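Local coordinates for protein 3-phytase (Klebsiella pneumoniae, PDB 2WNH) that probably releases phosphate from inositol hexakisphosphate (phytate) by hydrolysis, as a 3-phytase of the histidine acid phosphatase family, and possibly from sugar phosphates, at residues B[19-24]-B[318-323]; B[25-30]-B[57-62]. The protein carries 3 engineered substitutions. One frame throughout, in Å; residues are numbered along the deposited sequence.

From the N terminus the chain runs along strand 14-24, whose last residues form one side of contact 1, and passes straight into 25-30, the loop that enters contact 2. After helix 32-42 it returns at 57-62, the start of helix 58-77, and contact 2 closes a short loop. Contact 1 is closed only at 318-323, nearly 300 residues on, and both segments of contact 2 lie within that span. Contact 1 joins edge to edge two strands of the mixed sheet; contact 2 sets the loop leaving that sheet against a helix start. The two meet where Gly318 N probably donates to His25 O, 2.9 Å away.

Contact 1: residues B[19-24]-B[318-323]; sequences VVELSR and GSSLVL
Leu323 and Val20, the residues most covered by this contact, face each other as an antiparallel hydrogen-bonded pair. Val20 N donates to Leu323 O at 2.8 Å, and Leu323 N returns an equally short bond to Val20 O. Their side chains leave the same face of the sheet and meet at their first carbons, CB of Val20 4.3 Å from CB of Leu323. Leu22 and Leu321 repeat the pattern on that face, which helices 256-274 and 291-301 cover: Val20 and Leu22 rest on Met270, Leu321 on Val297 and Met301.

The last direct backbone bond between the two segments runs from Arg24 N to Ser319 O, 2.9 Å and nearly straight at 167°. The fully extended Arg24 side chain, with CG opposite the main-chain N (chi1 -172°), carries the guanidinium away to Ile315 O and a salt bridge with Glu212.

The other face holds Glu21, Ser23, Ser320 and Val322. Helix 58-77 meets it through Tyr75, touching Val19 and Val322, and Lys67, which touches Ser320 and forms a salt bridge with Glu21 OE2. The stretched Glu21 side chain reaches across to the neighbouring strand, past Val322 to Ser320, whose OG donates to the anti lone pair of OE2 at 2.6 Å. Gln341 NE2 also bonds to that OG, directing its proton to Glu21. Ser23 OG donates to Arg24 O from above the carbonyl plane; a water donates to both Ser23 OG and Gly318 O.

Strand 14-24 also pairs in parallel with 284-289, placing this contact inside the central sheet of the histidine phosphatase domain. Lys67, Ser320 and Trp284 NE1, bonded to OE1, would stabilise negative charge on buried Glu21; nearby Glu71 probably raises its proton affinity, leaving the charge state open.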
ATOM      1  N   VAL B  19      -1.723 -24.313  14.552  1.00 14.79           N
ATOM      2  CA  VAL B  19      -2.872 -24.621  13.714  1.00 14.29           C
ATOM      3  C   VAL B  19      -2.548 -25.830  12.840  1.00 13.12           C
ATOM      4  O   VAL B  19      -1.482 -25.907  12.215  1.00 13.91           O
ATOM      5  CB  VAL B  19      -3.228 -23.420  12.777  1.00 14.48           C
ATOM      6  CG1 VAL B  19      -4.421 -23.781  11.876  1.00 14.96           C
ATOM      7  CG2 VAL B  19      -3.556 -22.134  13.573  1.00 14.03           C
ATOM      8  N   VAL B  20      -3.484 -26.787  12.788  1.00 12.90           N
ATOM      9  CA  VAL B  20      -3.420 -27.870  11.799  1.00 13.67           C
ATOM     10  C   VAL B  20      -4.708 -27.789  10.999  1.00 14.16           C
ATOM     11  O   VAL B  20      -5.801 -27.837  11.574  1.00 14.14           O
ATOM     12  CB  VAL B  20      -3.313 -29.280  12.475  1.00 14.80           C
ATOM     13  CG1 VAL B  20      -3.476 -30.413  11.450  1.00 14.41           C
ATOM     14  CG2 VAL B  20      -1.983 -29.407  13.213  1.00 13.78           C
ATOM     15  N   GLU B  21      -4.576 -27.640   9.685  1.00 14.74           N
ATOM     16  CA  GLU B  21      -5.739 -27.451   8.822  1.00 14.06           C
ATOM     17  C   GLU B  21      -5.764 -28.436   7.649  1.00 13.95           C
ATOM     18  O   GLU B  21      -4.721 -28.685   6.996  1.00 14.81           O
ATOM     19  CB  GLU B  21      -5.725 -26.017   8.285  1.00 14.18           C
ATOM     20  CG  GLU B  21      -6.906 -25.658   7.394  1.00 12.85           C
ATOM     21  CD  GLU B  21      -7.006 -24.163   7.151  1.00 14.76           C
ATOM     22  OE1 GLU B  21      -5.994 -23.468   7.301  1.00 13.87           O
ATOM     23  OE2 GLU B  21      -8.124 -23.679   6.867  1.00 16.49           O
ATOM     24  N   LEU B  22      -6.960 -28.997   7.421  1.00 12.66           N
ATOM     25  CA  LEU B  22      -7.234 -29.899   6.301  1.00 12.75           C
ATOM     26  C   LEU B  22      -8.289 -29.244   5.413  1.00 13.28           C
ATOM     27  O   LEU B  22      -9.465 -29.201   5.778  1.00 12.95           O
ATOM     28  CB  LEU B  22      -7.732 -31.274   6.815  1.00 13.97           C
ATOM     29  CG  LEU B  22      -8.108 -32.297   5.711  1.00 14.29           C
ATOM     30  CD1 LEU B  22      -6.894 -32.670   4.828  1.00 13.18           C
ATOM     31  CD2 LEU B  22      -8.756 -33.557   6.300  1.00 15.57           C
ATOM     32  N   SER B  23      -7.863 -28.788   4.235  1.00 13.07           N
ATOM     33  CA  SER B  23      -8.696 -28.048   3.307  1.00 13.76           C
ATOM     34  C   SER B  23      -9.116 -28.932   2.145  1.00 14.68           C
ATOM     35  O   SER B  23      -8.320 -29.751   1.680  1.00 15.76           O
ATOM     36  CB  SER B  23      -7.893 -26.882   2.727  1.00 13.42           C
ATOM     37  OG  SER B  23      -8.674 -26.110   1.810  1.00 16.01           O
ATOM     38  N   ARG B  24     -10.338 -28.721   1.648  1.00 14.31           N
ATOM     39  CA  ARG B  24     -10.750 -29.287   0.373  1.00 14.82           C
ATOM     40  C   ARG B  24     -10.160 -28.398  -0.703  1.00 15.27           C
ATOM     41  O   ARG B  24      -9.950 -27.190  -0.486  1.00 14.94           O
ATOM     42  CB  ARG B  24     -12.293 -29.292   0.241  1.00 14.41           C
ATOM     43  CG  ARG B  24     -12.774 -30.066  -0.989  1.00 16.83           C
ATOM     44  CD  ARG B  24     -14.278 -29.921  -1.245  1.00 17.09           C
ATOM     45  NE  ARG B  24     -14.601 -30.503  -2.570  1.00 20.56           N
ATOM     46  CZ  ARG B  24     -15.786 -30.420  -3.178  1.00 20.87           C
ATOM     47  NH1 ARG B  24     -16.804 -29.808  -2.589  1.00 20.11           N
ATOM     48  NH2 ARG B  24     -15.945 -30.940  -4.401  1.00 18.26           N
ATOM     49  N   GLY B 318     -13.078 -25.376  -1.094  1.00 15.82           N
ATOM     50  CA  GLY B 318     -12.232 -24.515  -0.280  1.00 15.33           C
ATOM     51  C   GLY B 318     -12.615 -24.458   1.197  1.00 14.94           C
ATOM     52  O   GLY B 318     -12.102 -23.618   1.929  1.00 14.82           O
ATOM     53  N   SER B 319     -13.503 -25.346   1.651  1.00 15.37           N
ATOM     54  CA  SER B 319     -13.842 -25.424   3.069  1.00 15.26           C
ATOM     55  C   SER B 319     -12.721 -26.176   3.805  1.00 14.20           C
ATOM     56  O   SER B 319     -11.895 -26.829   3.162  1.00 16.07           O
ATOM     57  CB  SER B 319     -15.171 -26.160   3.250  1.00 15.12           C
ATOM     58  OG  SER B 319     -15.036 -27.534   2.889  1.00 15.49           O
ATOM     59  N   SER B 320     -12.663 -26.066   5.129  1.00 14.37           N
ATOM     60  CA  SER B 320     -11.615 -26.785   5.862  1.00 14.10           C
ATOM     61  C   SER B 320     -12.016 -27.179   7.274  1.00 14.17           C
ATOM     62  O   SER B 320     -12.889 -26.560   7.869  1.00 14.17           O
ATOM     63  CB  SER B 320     -10.305 -25.999   5.886  1.00 15.26           C
ATOM     64  OG  SER B 320     -10.412 -24.859   6.707  1.00 15.07           O
ATOM     65  N   LEU B 321     -11.354 -28.238   7.751  1.00 13.78           N
ATOM     66  CA  LEU B 321     -11.426 -28.725   9.116  1.00 15.19           C
ATOM     67  C   LEU B 321     -10.160 -28.217   9.809  1.00 15.35           C
ATOM     68  O   LEU B 321      -9.045 -28.383   9.296  1.00 15.82           O
ATOM     69  CB  LEU B 321     -11.441 -30.262   9.078  1.00 16.72           C
ATOM     70  CG  LEU B 321     -11.668 -31.012  10.376  1.00 23.45           C
ATOM     71  CD1 LEU B 321     -12.980 -30.588  11.044  1.00 22.14           C
ATOM     72  CD2 LEU B 321     -11.711 -32.506  10.012  1.00 24.54           C
ATOM     73  N   VAL B 322     -10.328 -27.596  10.970  1.00 13.34           N
ATOM     74  CA  VAL B 322      -9.196 -27.004  11.672  1.00 14.54           C
ATOM     75  C   VAL B 322      -9.077 -27.529  13.094  1.00 14.88           C
ATOM     76  O   VAL B 322     -10.073 -27.561  13.828  1.00 15.46           O
ATOM     77  CB  VAL B 322      -9.273 -25.450  11.707  1.00 15.35           C
ATOM     78  CG1 VAL B 322      -8.054 -24.880  12.475  1.00 15.99           C
ATOM     79  CG2 VAL B 322      -9.357 -24.861  10.292  1.00 17.16           C
ATOM     80  N   LEU B 323      -7.840 -27.851  13.495  1.00 13.47           N
ATOM     81  CA  LEU B 323      -7.507 -28.065  14.911  1.00 14.85           C
ATOM     82  C   LEU B 323      -6.546 -26.952  15.348  1.00 14.94           C
ATOM     83  O   LEU B 323      -5.540 -26.709  14.679  1.00 15.52           O
ATOM     84  CB  LEU B 323      -6.783 -29.395  15.091  1.00 15.58           C
ATOM     85  CG  LEU B 323      -7.404 -30.635  14.452  1.00 19.20           C
ATOM     86  CD1 LEU B 323      -6.460 -31.845  14.648  1.00 22.12           C
ATOM     87  CD2 LEU B 323      -8.782 -30.902  15.014  1.00 23.91           C
TER
HETATM   88  O   HOH W   1      -9.409 -23.591   2.677  1.00 16.19           O

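Contact 2: residues B[25-30]-B[57-62]; sequences HGIRPP and TGHGYA
Ile27 lies against the first turn of helix 58-77, meeting Thr57, His59 and Gly60. One direct hydrogen bond joins the two segments: Thr57 N to Ile27 O, 3.0 Å and nearly straight (172°), with the donor tilted 19° from the carbonyl plane. A water adds a second polar link, accepting from Ile27 N and donating to Gly60 O.

Apolar contacts fill in around these bonds. Ile27 CB sits 3.9 Å from Gly60 CA. Ile27 CD1 comes up to the edge of the His59 ring, near its plane, 3.7 Å from CD2. Thr57 CG2 packs 3.7 Å from Pro29 CD, the two side chains passing in opposite directions.

Thr57 is the N-cap of the helix. Its OG1, placed between main-chain N and carbonyl carbon (chi1 71°), accepts from Gly60 N at 2.8 Å and also bonds to Glu220. Beyond Ile27, the His59 ring is held by Leu348 O at NE2 and by Asp110 of the second subunit at ND1. Within 25-30, His25 ND1 donates to Gly26 O at 2.8 Å, in the plane of the ring.

Residues 25-30, with Arg24 before them, spell the RHGxRxP signature that forms the phosphate site in histidine acid phosphatases, probably here too. Because OG1 accepts from Gly60 N, its own proton probably goes to Glu220 OE1; Thr57 thus uses N-H, hydroxyl oxygen and hydroxyl proton at once, tying the signature loop to the helix start.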
ATOM      1  N   HIS B  25      -9.913 -28.973  -1.872  1.00 15.68           N
ATOM      2  CA  HIS B  25      -9.587 -28.135  -3.029  1.00 15.02           C
ATOM      3  C   HIS B  25     -10.745 -27.163  -3.339  1.00 14.83           C
ATOM      4  O   HIS B  25     -11.875 -27.333  -2.855  1.00 14.84           O
ATOM      5  CB  HIS B  25      -9.237 -29.018  -4.223  1.00 15.92           C
ATOM      6  CG  HIS B  25     -10.343 -29.938  -4.619  1.00 16.78           C
ATOM      7  ND1 HIS B  25     -11.492 -29.502  -5.245  1.00 19.40           N
ATOM      8  CD2 HIS B  25     -10.475 -31.281  -4.471  1.00 20.37           C
ATOM      9  CE1 HIS B  25     -12.287 -30.538  -5.467  1.00 23.80           C
ATOM     10  NE2 HIS B  25     -11.693 -31.627  -5.005  1.00 20.36           N
ATOM     11  N   GLY B  26     -10.439 -26.112  -4.091  1.00 14.76           N
ATOM     12  CA  GLY B  26     -11.454 -25.155  -4.523  1.00 14.43           C
ATOM     13  C   GLY B  26     -12.306 -25.686  -5.668  1.00 15.46           C
ATOM     14  O   GLY B  26     -12.229 -26.868  -6.032  1.00 15.21           O
ATOM     15  N   ILE B  27     -13.127 -24.799  -6.223  1.00 15.46           N
ATOM     16  CA  ILE B  27     -14.068 -25.161  -7.290  1.00 14.38           C
ATOM     17  C   ILE B  27     -13.389 -25.801  -8.508  1.00 15.64           C
ATOM     18  O   ILE B  27     -12.371 -25.321  -8.997  1.00 15.10           O
ATOM     19  CB  ILE B  27     -14.897 -23.925  -7.719  1.00 13.94           C
ATOM     20  CG1 ILE B  27     -15.639 -23.341  -6.501  1.00 13.72           C
ATOM     21  CG2 ILE B  27     -15.843 -24.257  -8.903  1.00 14.47           C
ATOM     22  CD1 ILE B  27     -16.034 -21.893  -6.692  1.00 14.69           C
ATOM     23  N   ARG B  28     -13.955 -26.924  -8.970  1.00 14.70           N
ATOM     24  CA  ARG B  28     -13.508 -27.606 -10.202  1.00 16.34           C
ATOM     25  C   ARG B  28     -14.751 -27.909 -11.052  1.00 16.91           C
ATOM     26  O   ARG B  28     -15.862 -27.983 -10.504  1.00 16.66           O
ATOM     27  CB  ARG B  28     -12.846 -28.959  -9.873  1.00 15.93           C
ATOM     28  CG  ARG B  28     -13.668 -29.823  -8.925  1.00 17.69           C
ATOM     29  CD  ARG B  28     -13.264 -31.300  -9.053  1.00 20.22           C
ATOM     30  NE  ARG B  28     -14.104 -32.143  -8.205  1.00 19.18           N
ATOM     31  CZ  ARG B  28     -15.363 -32.480  -8.488  1.00 20.05           C
ATOM     32  NH1 ARG B  28     -15.947 -32.086  -9.624  1.00 19.11           N
ATOM     33  NH2 ARG B  28     -16.039 -33.243  -7.626  1.00 21.49           N
ATOM     34  N   PRO B  29     -14.555 -28.105 -12.378  1.00 16.61           N
ATOM     35  CA  PRO B  29     -15.649 -28.662 -13.197  1.00 17.68           C
ATOM     36  C   PRO B  29     -15.793 -30.124 -12.794  1.00 17.99           C
ATOM     37  O   PRO B  29     -14.974 -30.634 -12.014  1.00 17.72           O
ATOM     38  CB  PRO B  29     -15.102 -28.573 -14.625  1.00 17.81           C
ATOM     39  CG  PRO B  29     -13.911 -27.591 -14.535  1.00 17.03           C
ATOM     40  CD  PRO B  29     -13.343 -27.881 -13.173  1.00 17.57           C
ATOM     41  N   PRO B  30     -16.804 -30.829 -13.343  1.00 19.38           N
ATOM     42  CA  PRO B  30     -16.874 -32.268 -13.074  1.00 19.55           C
ATOM     43  C   PRO B  30     -15.549 -32.942 -13.435  1.00 18.81           C
ATOM     44  O   PRO B  30     -14.840 -32.479 -14.318  1.00 20.15           O
ATOM     45  CB  PRO B  30     -17.985 -32.752 -14.044  1.00 18.81           C
ATOM     46  CG  PRO B  30     -18.145 -31.657 -15.042  1.00 21.54           C
ATOM     47  CD  PRO B  30     -17.864 -30.389 -14.266  1.00 19.56           C
ATOM     48  N   THR B  57     -10.625 -24.161 -11.094  1.00 14.92           N
ATOM     49  CA  THR B  57     -10.999 -23.064 -11.997  1.00 14.67           C
ATOM     50  C   THR B  57     -10.394 -21.750 -11.506  1.00 14.86           C
ATOM     51  O   THR B  57     -10.014 -21.651 -10.335  1.00 15.33           O
ATOM     52  CB  THR B  57     -12.518 -22.883 -12.088  1.00 13.92           C
ATOM     53  OG1 THR B  57     -13.023 -22.338 -10.862  1.00 15.51           O
ATOM     54  CG2 THR B  57     -13.210 -24.227 -12.385  1.00 12.76           C
ATOM     55  N   GLY B  58     -10.344 -20.742 -12.391  1.00 14.13           N
ATOM     56  CA  GLY B  58      -9.803 -19.440 -12.002  1.00 14.04           C
ATOM     57  C   GLY B  58     -10.659 -18.833 -10.898  1.00 13.07           C
ATOM     58  O   GLY B  58     -10.144 -18.293  -9.917  1.00 13.67           O
ATOM     59  N   HIS B  59     -11.978 -18.907 -11.053  1.00 13.12           N
ATOM     60  CA  HIS B  59     -12.893 -18.419 -10.031  1.00 12.82           C
ATOM     61  C   HIS B  59     -12.659 -19.169  -8.702  1.00 14.66           C
ATOM     62  O   HIS B  59     -12.650 -18.570  -7.600  1.00 15.17           O
ATOM     63  CB  HIS B  59     -14.332 -18.580 -10.534  1.00 14.38           C
ATOM     64  CG  HIS B  59     -15.386 -18.111  -9.576  1.00 14.04           C
ATOM     65  ND1 HIS B  59     -16.097 -16.948  -9.784  1.00 13.92           N
ATOM     66  CD2 HIS B  59     -15.892 -18.669  -8.445  1.00 17.53           C
ATOM     67  CE1 HIS B  59     -16.988 -16.804  -8.812  1.00 15.23           C
ATOM     68  NE2 HIS B  59     -16.885 -17.836  -7.990  1.00 15.41           N
ATOM     69  N   GLY B  60     -12.425 -20.476  -8.819  1.00 13.05           N
ATOM     70  CA  GLY B  60     -12.056 -21.301  -7.653  1.00 13.06           C
ATOM     71  C   GLY B  60     -10.795 -20.792  -6.977  1.00 13.08           C
ATOM     72  O   GLY B  60     -10.752 -20.681  -5.751  1.00 14.37           O
ATOM     73  N   TYR B  61      -9.764 -20.496  -7.765  1.00 12.98           N
ATOM     74  CA  TYR B  61      -8.516 -19.953  -7.192  1.00 11.96           C
ATOM     75  C   TYR B  61      -8.822 -18.634  -6.469  1.00 12.83           C
ATOM     76  O   TYR B  61      -8.405 -18.445  -5.319  1.00 13.14           O
ATOM     77  CB  TYR B  61      -7.503 -19.725  -8.310  1.00 12.95           C
ATOM     78  CG  TYR B  61      -6.090 -19.489  -7.840  1.00 13.61           C
ATOM     79  CD1 TYR B  61      -5.686 -18.232  -7.381  1.00 12.74           C
ATOM     80  CD2 TYR B  61      -5.141 -20.525  -7.870  1.00 12.33           C
ATOM     81  CE1 TYR B  61      -4.375 -18.010  -6.967  1.00 12.47           C
ATOM     82  CE2 TYR B  61      -3.812 -20.310  -7.434  1.00 12.42           C
ATOM     83  CZ  TYR B  61      -3.454 -19.035  -6.999  1.00 14.18           C
ATOM     84  OH  TYR B  61      -2.179 -18.798  -6.559  1.00 14.96           O
ATOM     85  N   ALA B  62      -9.545 -17.727  -7.138  1.00 13.11           N
ATOM     86  CA  ALA B  62      -9.893 -16.426  -6.544  1.00 13.23           C
ATOM     87  C   ALA B  62     -10.646 -16.555  -5.226  1.00 12.44           C
ATOM     88  O   ALA B  62     -10.342 -15.858  -4.280  1.00 13.51           O
ATOM     89  CB  ALA B  62     -10.683 -15.566  -7.526  1.00 13.12           C
TER
HETATM   90  O   HOH W   2     -12.946 -22.285  -4.668  1.00 13.55           O